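Side-chain contacts in alkylhalidase CmlS (Streptomyces venezuelae, PDB 3I3L), which is a flavin-dependent halogenase of chloramphenicol biosynthesis that carries its FAD covalently bound: residues V125-E128 / E129-K132; P240-D243 / D244-S247; F533-K536 / T537-R541; F525-L528 / A529-F533. One frame throughout, in Å; residues are numbered along the deposited sequence.

Contact 1 (V125-E128 / E129-K132). With FAD (flavin-adenine dinucleotide), chain B.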
loop_
_atom_site.group_PDB
_atom_site.type_symbol
_atom_site.label_atom_id
_atom_site.label_comp_id
_atom_site.label_asym_id
_atom_site.label_seq_id
_atom_site.Cartn_x
_atom_site.Cartn_y
_atom_site.Cartn_z
ATOM N N VAL A 125 -1.588 12.361 -10.845
ATOM C CA VAL A 125 -1.789 12.178 -12.268
ATOM C C VAL A 125 -3.245 12.176 -12.668
ATOM O O VAL A 125 -4.141 11.925 -11.864
ATOM C CB VAL A 125 -1.124 10.870 -12.826
ATOM C CG1 VAL A 125 0.373 10.765 -12.353
ATOM C CG2 VAL A 125 -1.907 9.637 -12.333
ATOM N N LYS A 126 -3.463 12.428 -13.948
ATOM C CA LYS A 126 -4.696 12.141 -14.593
ATOM C C LYS A 126 -4.561 10.709 -15.097
ATOM O O LYS A 126 -3.694 10.414 -15.946
ATOM C CB LYS A 126 -4.896 13.158 -15.719
ATOM C CG LYS A 126 -6.200 13.064 -16.431
ATOM C CD LYS A 126 -6.489 14.383 -17.224
ATOM C CE LYS A 126 -7.520 15.246 -16.464
ATOM N NZ LYS A 126 -7.849 16.521 -17.203
ATOM N N ARG A 127 -5.350 9.802 -14.520
ATOM C CA ARG A 127 -5.164 8.358 -14.718
ATOM C C ARG A 127 -5.336 7.908 -16.182
ATOM O O ARG A 127 -4.648 6.966 -16.630
ATOM C CB ARG A 127 -6.100 7.535 -13.825
ATOM C CG ARG A 127 -5.633 7.387 -12.374
ATOM C CD ARG A 127 -4.328 6.520 -12.237
ATOM N NE ARG A 127 -4.571 5.193 -12.799
ATOM C CZ ARG A 127 -5.232 4.219 -12.152
ATOM N NH1 ARG A 127 -5.710 4.437 -10.903
ATOM N NH2 ARG A 127 -5.456 3.050 -12.766
ATOM N N GLU A 128 -6.240 8.558 -16.914
ATOM C CA GLU A 128 -6.426 8.260 -18.334
ATOM C C GLU A 128 -5.100 8.462 -19.102
ATOM O O GLU A 128 -4.802 7.730 -20.038
ATOM C CB GLU A 128 -7.561 9.109 -18.922
ATOM C CG GLU A 128 -7.305 10.601 -18.886
ATOM C CD GLU A 128 -8.612 11.421 -18.875
ATOM O OE1 GLU A 128 -9.049 11.864 -19.961
ATOM O OE2 GLU A 128 -9.204 11.647 -17.798
ATOM N N GLU A 129 -4.282 9.412 -18.649
ATOM C CA GLU A 129 -3.028 9.714 -19.340
ATOM C C GLU A 129 -1.899 8.851 -18.848
ATOM O O GLU A 129 -1.172 8.259 -19.633
ATOM C CB GLU A 129 -2.679 11.218 -19.226
ATOM C CG GLU A 129 -3.658 12.112 -19.972
ATOM C CD GLU A 129 -3.409 13.624 -19.744
ATOM O OE1 GLU A 129 -2.609 14.048 -18.860
ATOM O OE2 GLU A 129 -4.066 14.406 -20.448
ATOM N N PHE A 130 -1.793 8.719 -17.535
ATOM C CA PHE A 130 -0.806 7.857 -16.918
ATOM C C PHE A 130 -0.963 6.385 -17.326
ATOM O O PHE A 130 -0.006 5.715 -17.673
ATOM C CB PHE A 130 -0.907 7.988 -15.391
ATOM C CG PHE A 130 0.031 7.087 -14.641
ATOM C CD1 PHE A 130 1.364 7.376 -14.580
ATOM C CD2 PHE A 130 -0.449 5.953 -13.996
ATOM C CE1 PHE A 130 2.273 6.529 -13.867
ATOM C CE2 PHE A 130 0.384 5.114 -13.261
ATOM C CZ PHE A 130 1.782 5.390 -13.183
ATOM N N ASP A 131 -2.166 5.866 -17.247
ATOM C CA ASP A 131 -2.390 4.455 -17.625
ATOM C C ASP A 131 -2.027 4.221 -19.127
ATOM O O ASP A 131 -1.484 3.187 -19.484
ATOM C CB ASP A 131 -3.834 4.053 -17.379
ATOM C CG ASP A 131 -4.180 3.941 -15.873
ATOM O OD1 ASP A 131 -3.368 4.308 -15.012
ATOM O OD2 ASP A 131 -5.280 3.452 -15.549
ATOM N N LYS A 132 -2.317 5.199 -19.979
ATOM C CA LYS A 132 -2.045 5.054 -21.397
ATOM C C LYS A 132 -0.553 5.130 -21.710
ATOM O O LYS A 132 -0.086 4.534 -22.665
ATOM C CB LYS A 132 -2.815 6.089 -22.214
ATOM C CG LYS A 132 -2.434 6.092 -23.690
ATOM C CD LYS A 132 -3.392 6.963 -24.522
ATOM C CE LYS A 132 -2.725 7.368 -25.858
ATOM N NZ LYS A 132 -2.706 6.233 -26.800
HETATM P PA FAD B . -7.686 -0.752 -12.686
HETATM O O1A FAD B . -9.176 -0.802 -12.438
HETATM O O2A FAD B . -7.038 0.585 -12.581
HETATM O O5B FAD B . -7.404 -1.378 -14.167
HETATM C C5B FAD B . -8.049 -2.567 -14.576
HETATM C C4B FAD B . -8.307 -2.584 -16.100
HETATM O O4B FAD B . -8.871 -3.875 -16.430
HETATM C C3B FAD B . -9.312 -1.546 -16.540
HETATM O O3B FAD B . -8.724 -0.684 -17.466
HETATM C C2B FAD B . -10.445 -2.349 -17.198
HETATM O O2B FAD B . -10.852 -1.762 -18.395
HETATM C C1B FAD B . -9.820 -3.711 -17.457
HETATM N N9A FAD B . -10.689 -4.872 -17.440
HETATM C C8A FAD B . -11.644 -5.183 -16.517
HETATM N N7A FAD B . -12.198 -6.369 -16.850
HETATM C C5A FAD B . -11.671 -6.787 -18.025
HETATM C C6A FAD B . -11.900 -7.908 -18.800
HETATM N N6A FAD B . -12.778 -8.824 -18.433
HETATM N N1A FAD B . -11.146 -8.069 -19.932
HETATM C C2A FAD B . -10.218 -7.137 -20.324
HETATM N N3A FAD B . -9.998 -6.046 -19.542
HETATM C C4A FAD B . -10.709 -5.868 -18.406
HETATM N N1 FAD B . -5.213 4.612 -5.651
HETATM C C2 FAD B . -4.077 5.382 -5.467
HETATM O O2 FAD B . -2.992 4.841 -5.630
HETATM N N3 FAD B . -4.160 6.697 -5.092
HETATM C C4 FAD B . -5.377 7.292 -4.891
HETATM O O4 FAD B . -5.423 8.522 -4.566
HETATM C C4X FAD B . -6.528 6.516 -5.042
HETATM N N5 FAD B . -7.761 7.083 -4.866
HETATM C C5X FAD B . -8.890 6.339 -5.120
HETATM C C6 FAD B . -10.159 6.907 -4.931
HETATM C C7 FAD B . -11.282 6.135 -5.109
HETATM C C7M FAD B . -12.662 6.721 -4.933
HETATM C C8 FAD B . -11.125 4.819 -5.530
HETATM C C8M FAD B . -12.303 3.982 -5.832
HETATM C C9 FAD B . -9.868 4.223 -5.681
HETATM C C9A FAD B . -8.755 5.024 -5.472
HETATM N N10 FAD B . -7.535 4.449 -5.684
HETATM C C10 FAD B . -6.426 5.162 -5.426
HETATM C "C1'" FAD B . -7.534 2.980 -5.938
HETATM C "C2'" FAD B . -6.834 2.681 -7.243
HETATM O "O2'" FAD B . -7.384 3.483 -8.209
HETATM C "C3'" FAD B . -6.843 1.237 -7.667
HETATM O "O3'" FAD B . -6.209 0.457 -6.677
HETATM C "C4'" FAD B . -6.049 1.046 -9.002
HETATM O "O4'" FAD B . -6.706 1.641 -10.087
HETATM C "C5'" FAD B . -5.936 -0.439 -9.319
HETATM O "O5'" FAD B . -5.166 -0.635 -10.470
HETATM P P FAD B . -5.480 -1.954 -11.281
HETATM O O1P FAD B . -5.568 -3.123 -10.325
HETATM O O2P FAD B . -4.533 -2.054 -12.472
HETATM O O3P FAD B . -7.023 -1.825 -11.748
#
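Arg127 is held by a carboxylate four residues on, in the first turn of its own helix, while its far end reaches the FAD. The grip is side-on: NE meets Asp131 OD1 at 2.7 Å on the syn side of the carboxylate, and Arg127 NH2 reaches Asp131 OD2, at the syn lone pair of that oxygen, over 2.8 Å. The two groups are far from coplanar, their planes standing 48° apart. Although its CB points away from 129-132, the arginine folds back through bends at chi2 (-67°) and chi3 (-58°), which bring NE and NH2 alongside the Asp131 carboxylate. Arg127 NH2, shared with Asp131, also hydrogen-bonds the phosphate oxygen FAD O2A at 2.9 Å and the ribityl FAD O4'; Arg127 NH1 binds FAD O4' at 3.1 Å and makes a weak bond to FAD O2'. Val125 CG2 packs against Phe130 CB at 3.6 Å. At the N-cap, Lys126 O accepts from Glu129 N and, more nearly straight, from Phe130 N. Asp131 OD2 also forms a salt bridge with Arg59, itself FAD-binding, and Gly63 O takes a bond from Arg127 NH1. A leucine in place of Arg127 would probably leave Asp131 without one of its cationic partners and the FAD phosphate without this donor. Asp131 is thus a second-shell anchor, probably fixing the guanidinium's rotation and balancing part of its charge while the arginine offsets that of the pyrophosphate.

Contact 2 (P240-D243 / D244-S247)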
loop_
_atom_site.group_PDB
_atom_site.type_symbol
_atom_site.label_atom_id
_atom_site.label_comp_id
_atom_site.label_asym_id
_atom_site.label_seq_id
_atom_site.Cartn_x
_atom_site.Cartn_y
_atom_site.Cartn_z
ATOM N N PRO A 240 -4.277 17.943 -5.985
ATOM C CA PRO A 240 -3.958 18.789 -7.139
ATOM C C PRO A 240 -3.417 17.924 -8.279
ATOM O O PRO A 240 -2.361 17.376 -8.152
ATOM C CB PRO A 240 -2.865 19.725 -6.612
ATOM C CG PRO A 240 -2.307 19.037 -5.308
ATOM C CD PRO A 240 -3.187 17.861 -4.989
ATOM N N ILE A 241 -4.153 17.769 -9.350
ATOM C CA ILE A 241 -3.666 17.023 -10.473
ATOM C C ILE A 241 -3.145 17.944 -11.597
ATOM O O ILE A 241 -2.602 17.470 -12.593
ATOM C CB ILE A 241 -4.714 16.061 -11.042
ATOM C CG1 ILE A 241 -5.907 16.830 -11.547
ATOM C CG2 ILE A 241 -5.140 15.013 -9.980
ATOM C CD1 ILE A 241 -6.652 16.081 -12.583
ATOM N N LYS A 242 -3.302 19.251 -11.418
ATOM C CA LYS A 242 -2.648 20.225 -12.296
ATOM C C LYS A 242 -2.289 21.467 -11.512
ATOM O O LYS A 242 -2.483 21.500 -10.284
ATOM C CB LYS A 242 -3.519 20.584 -13.498
ATOM C CG LYS A 242 -3.224 19.752 -14.693
ATOM C CD LYS A 242 -4.375 19.780 -15.685
ATOM C CE LYS A 242 -4.091 18.842 -16.881
ATOM N NZ LYS A 242 -3.627 17.473 -16.443
ATOM N N ASP A 243 -1.775 22.475 -12.224
ATOM C CA ASP A 243 -1.532 23.806 -11.668
ATOM C C ASP A 243 -2.799 24.370 -10.997
ATOM O O ASP A 243 -2.753 24.861 -9.839
ATOM C CB ASP A 243 -1.052 24.765 -12.775
ATOM C CG ASP A 243 -0.736 26.190 -12.256
ATOM O OD1 ASP A 243 0.012 26.341 -11.254
ATOM O OD2 ASP A 243 -1.225 27.165 -12.873
ATOM N N ASP A 244 -3.921 24.291 -11.713
ATOM C CA ASP A 244 -5.159 24.876 -11.206
ATOM C C ASP A 244 -6.330 23.866 -11.136
ATOM O O ASP A 244 -7.508 24.263 -11.187
ATOM C CB ASP A 244 -5.544 26.090 -12.066
ATOM C CG ASP A 244 -6.034 25.689 -13.468
ATOM O OD1 ASP A 244 -5.474 24.726 -14.081
ATOM O OD2 ASP A 244 -7.010 26.321 -13.939
ATOM N N LEU A 245 -6.004 22.575 -11.019
ATOM C CA LEU A 245 -7.019 21.547 -11.081
ATOM C C LEU A 245 -6.957 20.646 -9.868
ATOM O O LEU A 245 -5.950 20.018 -9.596
ATOM C CB LEU A 245 -6.881 20.725 -12.354
ATOM C CG LEU A 245 -8.146 20.500 -13.155
ATOM C CD1 LEU A 245 -8.048 19.195 -13.923
ATOM C CD2 LEU A 245 -9.352 20.489 -12.265
ATOM N N TYR A 246 -8.070 20.575 -9.150
ATOM C CA TYR A 246 -8.166 19.734 -7.952
ATOM C C TYR A 246 -9.234 18.674 -8.098
ATOM O O TYR A 246 -10.339 18.961 -8.546
ATOM C CB TYR A 246 -8.424 20.567 -6.714
ATOM C CG TYR A 246 -7.167 21.046 -6.015
ATOM C CD1 TYR A 246 -6.468 22.146 -6.469
ATOM C CD2 TYR A 246 -6.695 20.398 -4.872
ATOM C CE1 TYR A 246 -5.362 22.611 -5.785
ATOM C CE2 TYR A 246 -5.565 20.847 -4.200
ATOM C CZ TYR A 246 -4.903 21.961 -4.692
ATOM O OH TYR A 246 -3.782 22.414 -4.050
ATOM N N SER A 247 -8.862 17.440 -7.789
ATOM C CA SER A 247 -9.834 16.353 -7.633
ATOM C C SER A 247 -10.336 16.459 -6.192
ATOM O O SER A 247 -9.526 16.531 -5.258
ATOM C CB SER A 247 -9.172 15.010 -7.844
ATOM O OG SER A 247 -10.083 13.942 -7.569
#
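Asp244 follows Asp243 directly in the turn, and its carboxylate stands near that of its neighbour without touching it; Asp243 instead forms a salt bridge with Lys215. Leu245 comes next and does most of the joining. Its carbonyl oxygen takes the backbone amide of Ile241 at 2.9 Å from Ile241 N to Leu245 O, and a weak second bond from Lys242 N. Its side chain runs alongside two others that point the same way: Leu245 CB rests on Lys242 CB at 3.6 Å, and Leu245 CD1 meets Ile241 CD1 at 3.7 Å. Ile241 turns CG1 in between its own N and carbonyl carbon (chi1 62°), which lays CD1 beside the leucine branch. At Tyr246 the chain pairs with Pro240, and both side chains lie on the same face of the sheet. Pro240 CB sits over one face of the phenol ring, 3.8 Å from the Tyr246 ring centroid and 21° off the normal, a CH-pi contact displaced toward the rim, with CB nearest CZ. Ser247 OG hydrogen-bonds Trp237 NE1 and Glu64 OE1. Together these residues form a beta-hairpin end: strands 234-240 and 245-253 are joined by a short turn, and Pro240 and Tyr246 make an antiparallel non-hydrogen-bonded pair within the large mixed sheet of the FAD-binding region.

Contact 3 (F533-K536 / T537-R541)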
loop_
_atom_site.group_PDB
_atom_site.type_symbol
_atom_site.label_atom_id
_atom_site.label_comp_id
_atom_site.label_asym_id
_atom_site.label_seq_id
_atom_site.Cartn_x
_atom_site.Cartn_y
_atom_site.Cartn_z
ATOM N N PHE A 533 21.568 -12.671 27.048
ATOM C CA PHE A 533 22.274 -11.403 27.136
ATOM C C PHE A 533 21.397 -10.233 26.668
ATOM O O PHE A 533 20.304 -10.438 26.136
ATOM C CB PHE A 533 23.636 -11.421 26.425
ATOM C CG PHE A 533 23.617 -11.954 25.036
ATOM C CD1 PHE A 533 23.043 -11.213 23.995
ATOM C CD2 PHE A 533 24.218 -13.168 24.727
ATOM C CE1 PHE A 533 23.021 -11.697 22.719
ATOM C CE2 PHE A 533 24.218 -13.659 23.412
ATOM C CZ PHE A 533 23.619 -12.910 22.405
ATOM N N GLY A 534 21.877 -9.014 26.902
ATOM C CA GLY A 534 21.135 -7.804 26.620
ATOM C C GLY A 534 21.483 -7.142 25.288
ATOM O O GLY A 534 22.250 -7.683 24.470
ATOM N N TYR A 535 20.927 -5.957 25.093
ATOM C CA TYR A 535 21.138 -5.171 23.857
ATOM C C TYR A 535 22.617 -4.930 23.519
ATOM O O TYR A 535 23.053 -5.193 22.399
ATOM C CB TYR A 535 20.454 -3.815 23.990
ATOM C CG TYR A 535 20.543 -2.980 22.727
ATOM C CD1 TYR A 535 19.992 -3.453 21.516
ATOM C CD2 TYR A 535 21.137 -1.705 22.749
ATOM C CE1 TYR A 535 20.042 -2.697 20.355
ATOM C CE2 TYR A 535 21.197 -0.933 21.601
ATOM C CZ TYR A 535 20.649 -1.440 20.411
ATOM O OH TYR A 535 20.717 -0.719 19.278
ATOM N N LYS A 536 23.397 -4.455 24.496
ATOM C CA LYS A 536 24.801 -4.158 24.238
ATOM C C LYS A 536 25.538 -5.355 23.635
ATOM O O LYS A 536 26.284 -5.207 22.682
ATOM C CB LYS A 536 25.499 -3.657 25.528
ATOM C CG LYS A 536 25.071 -2.245 25.941
ATOM C CD LYS A 536 25.520 -1.945 27.392
ATOM C CE LYS A 536 25.031 -0.552 27.808
ATOM N NZ LYS A 536 25.576 -0.149 29.133
ATOM N N THR A 537 25.330 -6.552 24.187
ATOM C CA THR A 537 26.002 -7.707 23.656
ATOM C C THR A 537 25.501 -8.023 22.252
ATOM O O THR A 537 26.268 -8.382 21.356
ATOM C CB THR A 537 25.800 -8.973 24.538
ATOM O OG1 THR A 537 26.376 -8.778 25.853
ATOM C CG2 THR A 537 26.477 -10.179 23.833
ATOM N N LEU A 538 24.197 -7.943 22.061
ATOM C CA LEU A 538 23.628 -8.251 20.745
ATOM C C LEU A 538 24.213 -7.323 19.640
ATOM O O LEU A 538 24.671 -7.781 18.593
ATOM C CB LEU A 538 22.108 -8.139 20.813
ATOM C CG LEU A 538 21.344 -8.546 19.542
ATOM C CD1 LEU A 538 21.873 -9.806 18.882
ATOM C CD2 LEU A 538 19.888 -8.690 19.899
ATOM N N VAL A 539 24.232 -6.031 19.898
ATOM C CA VAL A 539 24.818 -5.071 18.933
ATOM C C VAL A 539 26.245 -5.439 18.594
ATOM O O VAL A 539 26.631 -5.480 17.413
ATOM C CB VAL A 539 24.733 -3.631 19.463
ATOM C CG1 VAL A 539 25.556 -2.626 18.573
ATOM C CG2 VAL A 539 23.299 -3.254 19.571
ATOM N N LYS A 540 27.020 -5.767 19.613
ATOM C CA LYS A 540 28.419 -6.114 19.398
ATOM C C LYS A 540 28.602 -7.369 18.551
ATOM O O LYS A 540 29.420 -7.402 17.643
ATOM C CB LYS A 540 29.174 -6.204 20.743
ATOM C CG LYS A 540 30.387 -7.181 20.720
ATOM C CD LYS A 540 31.597 -6.681 21.549
ATOM C CE LYS A 540 32.583 -7.871 21.889
ATOM N NZ LYS A 540 31.911 -9.070 22.573
ATOM N N ARG A 541 27.852 -8.408 18.876
ATOM C CA ARG A 541 27.909 -9.641 18.141
ATOM C C ARG A 541 27.487 -9.441 16.678
ATOM O O ARG A 541 28.046 -10.055 15.771
ATOM C CB ARG A 541 26.969 -10.653 18.785
ATOM C CG ARG A 541 27.427 -11.179 20.120
ATOM C CD ARG A 541 28.580 -12.158 19.984
ATOM N NE ARG A 541 28.288 -13.353 19.177
ATOM C CZ ARG A 541 27.818 -14.517 19.658
ATOM N NH1 ARG A 541 27.509 -14.672 20.932
ATOM N NH2 ARG A 541 27.613 -15.529 18.862
#
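Phe533 and Thr537 cross at about a right angle, with the threonine methyl set over one face of the phenyl ring. Thr537 CG2 is 3.6 Å from the centroid of the Phe533 ring and 16° off its normal, a CH-pi contact that lies over the CG and CD1 side of the ring. Phe533 precedes the helix, and its CG sits between the backbone N and the carbonyl carbon (chi1 49°), which folds the ring back over the first turn. Farther round the same ring, Leu538 CB comes to 4.1 Å from Phe533 CE1, and Arg541 NH1 approaches Phe533 CE2 obliquely.

A second aromatic-methyl pair follows two residues along. Val539 CG2 stands over one face of the Tyr535 ring, 3.5 Å from the ring centroid and 21° off the normal, displaced toward CZ and CE1. The two side chains are inclined to each other, and residues of helices 551-560 and 456-471 also touch the tyrosine. Helix 535-543 lies in the C-terminal domain of the halogenase, where its first turn packs on helices 519-531 and 551-560.

Gly534 is the N-cap residue. Its carbonyl receives Leu538 N at 3.1 Å from Gly534 O; Val539 N to Tyr535 O is almost straight, and the backbone hydrogen bonds continue with Lys540 N to Lys536 O. Backbone bonds thus hold the helix, while both aromatic rings meet their i+4 neighbours through methyl groups and dispersion, so that these two side-chain contacts carry little directional polarity; Arg541, by contrast, forms a salt bridge with Asp527 of helix 519-531.

Contact 4 (F525-L528 / A529-F533)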
loop_
_atom_site.group_PDB
_atom_site.type_symbol
_atom_site.label_atom_id
_atom_site.label_comp_id
_atom_site.label_asym_id
_atom_site.label_seq_id
_atom_site.Cartn_x
_atom_site.Cartn_y
_atom_site.Cartn_z
ATOM N N PHE A 525 21.883 -15.910 17.721
ATOM C CA PHE A 525 20.557 -15.924 18.328
ATOM C C PHE A 525 20.267 -17.164 19.144
ATOM O O PHE A 525 19.469 -17.117 20.080
ATOM C CB PHE A 525 19.464 -15.587 17.300
ATOM C CG PHE A 525 19.571 -14.169 16.794
ATOM C CD1 PHE A 525 19.041 -13.111 17.528
ATOM C CD2 PHE A 525 20.276 -13.887 15.626
ATOM C CE1 PHE A 525 19.192 -11.766 17.094
ATOM C CE2 PHE A 525 20.419 -12.582 15.190
ATOM C CZ PHE A 525 19.882 -11.512 15.931
ATOM N N GLN A 526 20.934 -18.254 18.799
ATOM C CA GLN A 526 20.955 -19.467 19.604
ATOM C C GLN A 526 21.632 -19.203 20.976
ATOM O O GLN A 526 21.139 -19.597 22.019
ATOM C CB GLN A 526 21.742 -20.548 18.856
ATOM C CG GLN A 526 21.653 -21.907 19.547
ATOM C CD GLN A 526 20.221 -22.317 19.659
ATOM O OE1 GLN A 526 19.488 -22.350 18.649
ATOM N NE2 GLN A 526 19.777 -22.623 20.875
ATOM N N ASP A 527 22.753 -18.500 20.940
ATOM C CA ASP A 527 23.465 -18.086 22.149
ATOM C C ASP A 527 22.566 -17.186 22.965
ATOM O O ASP A 527 22.438 -17.360 24.189
ATOM C CB ASP A 527 24.764 -17.347 21.798
ATOM C CG ASP A 527 25.825 -18.254 21.158
ATOM O OD1 ASP A 527 25.759 -19.491 21.308
ATOM O OD2 ASP A 527 26.755 -17.727 20.512
ATOM N N LEU A 528 21.894 -16.256 22.288
ATOM C CA LEU A 528 20.928 -15.402 22.968
ATOM C C LEU A 528 19.830 -16.242 23.662
ATOM O O LEU A 528 19.456 -15.970 24.802
ATOM C CB LEU A 528 20.323 -14.362 22.009
ATOM C CG LEU A 528 19.442 -13.297 22.625
ATOM C CD1 LEU A 528 19.483 -12.000 21.763
ATOM C CD2 LEU A 528 17.969 -13.752 22.850
ATOM N N ALA A 529 19.278 -17.220 22.955
ATOM C CA ALA A 529 18.133 -17.962 23.496
ATOM C C ALA A 529 18.565 -18.655 24.785
ATOM O O ALA A 529 17.811 -18.736 25.700
ATOM C CB ALA A 529 17.612 -18.982 22.510
ATOM N N GLU A 530 19.817 -19.081 24.813
ATOM C CA GLU A 530 20.364 -19.795 25.959
ATOM C C GLU A 530 20.839 -18.904 27.106
ATOM O O GLU A 530 20.592 -19.215 28.230
ATOM C CB GLU A 530 21.475 -20.736 25.477
ATOM C CG GLU A 530 20.955 -21.691 24.366
ATOM C CD GLU A 530 22.046 -22.560 23.755
ATOM O OE1 GLU A 530 23.250 -22.245 23.914
ATOM O OE2 GLU A 530 21.695 -23.560 23.093
ATOM N N GLU A 531 21.488 -17.782 26.807
ATOM C CA GLU A 531 22.205 -17.004 27.808
ATOM C C GLU A 531 21.428 -15.769 28.161
ATOM O O GLU A 531 21.590 -15.201 29.245
ATOM C CB GLU A 531 23.581 -16.609 27.283
ATOM C CG GLU A 531 24.350 -17.701 26.550
ATOM C CD GLU A 531 25.575 -17.161 25.829
ATOM O OE1 GLU A 531 26.208 -17.936 25.099
ATOM O OE2 GLU A 531 25.914 -15.965 25.961
ATOM N N GLU A 532 20.578 -15.336 27.230
ATOM C CA GLU A 532 19.698 -14.177 27.446
ATOM C C GLU A 532 20.436 -12.871 27.726
ATOM O O GLU A 532 20.018 -12.079 28.572
ATOM C CB GLU A 532 18.651 -14.507 28.514
ATOM C CG GLU A 532 17.781 -15.770 28.142
ATOM C CD GLU A 532 16.608 -15.999 29.075
ATOM O OE1 GLU A 532 16.659 -15.540 30.243
ATOM O OE2 GLU A 532 15.607 -16.604 28.617
ATOM N N PHE A 533 21.568 -12.671 27.048
ATOM C CA PHE A 533 22.274 -11.403 27.136
ATOM C C PHE A 533 21.397 -10.233 26.668
ATOM O O PHE A 533 20.304 -10.438 26.136
ATOM C CB PHE A 533 23.636 -11.421 26.425
ATOM C CG PHE A 533 23.617 -11.954 25.036
ATOM C CD1 PHE A 533 23.043 -11.213 23.995
ATOM C CD2 PHE A 533 24.218 -13.168 24.727
ATOM C CE1 PHE A 533 23.021 -11.697 22.719
ATOM C CE2 PHE A 533 24.218 -13.659 23.412
ATOM C CZ PHE A 533 23.619 -12.910 22.405
#
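Leu528 and Phe533 pack against each other at the C-terminal end of helix 519-531 in the CmlS C-terminal domain, the chain leaving it at Glu532 toward helix 535-543. Leu528 CB lies 3.6 Å from Phe533 CZ and the two side chains cross at about a right angle, while Leu528 CA stands over one face of the ring as a CH-pi contact. Leu528 CD1 touches Phe533 CE1 at 3.7 Å. On another side of the helix, Gln526 NE2 hydrogen-bonds Glu530 OE2 at 3.1 Å; the chain bends at chi2 (58°) to bring NE2 there, and the donor comes from above the carboxylate plane, the flat groups 66° apart. The same amide is fixed from outside, OE1 by Ala483 N and NE2 by Gly481 O. With an alanine at Gln526, Glu530 would probably lose this donor and Ala483 N this acceptor. Asp527 and Glu531 run alongside with their carboxylates nearly parallel, a closeness of like charge probably eased by the salt bridge of Asp527 to Arg541. Glu532, the first residue to leave helical geometry, with positive phi (61°), forms a salt bridge with Arg475. Its backbone closes the last turn, Glu532 N lying 2.7 Å from Leu528 O.

The four contacts form two pairs on opposite sides of the chain's centre. Contacts 1 and 2 fall in the FAD-binding region and touch by packing, Lys126 and Val125 meeting Ile241; contact 1 reaches the cofactor, whereas the Ile241 side chain of contact 2 stays about 8 Å from it. Contacts 3 and 4 share Phe533, and a salt bridge and Leu538 packing tie their two helices. Contact 1 buries Val125, Phe130 and the charged Arg127 and Asp131; contact 2 buries Pro240, Ile241 and Tyr246 behind a more exposed turn at Lys242 and Asp243. Contacts 3 and 4 bury fewer, Tyr535 with Leu538 and Phe525 with Leu528, beside exposed lysines and glutamates.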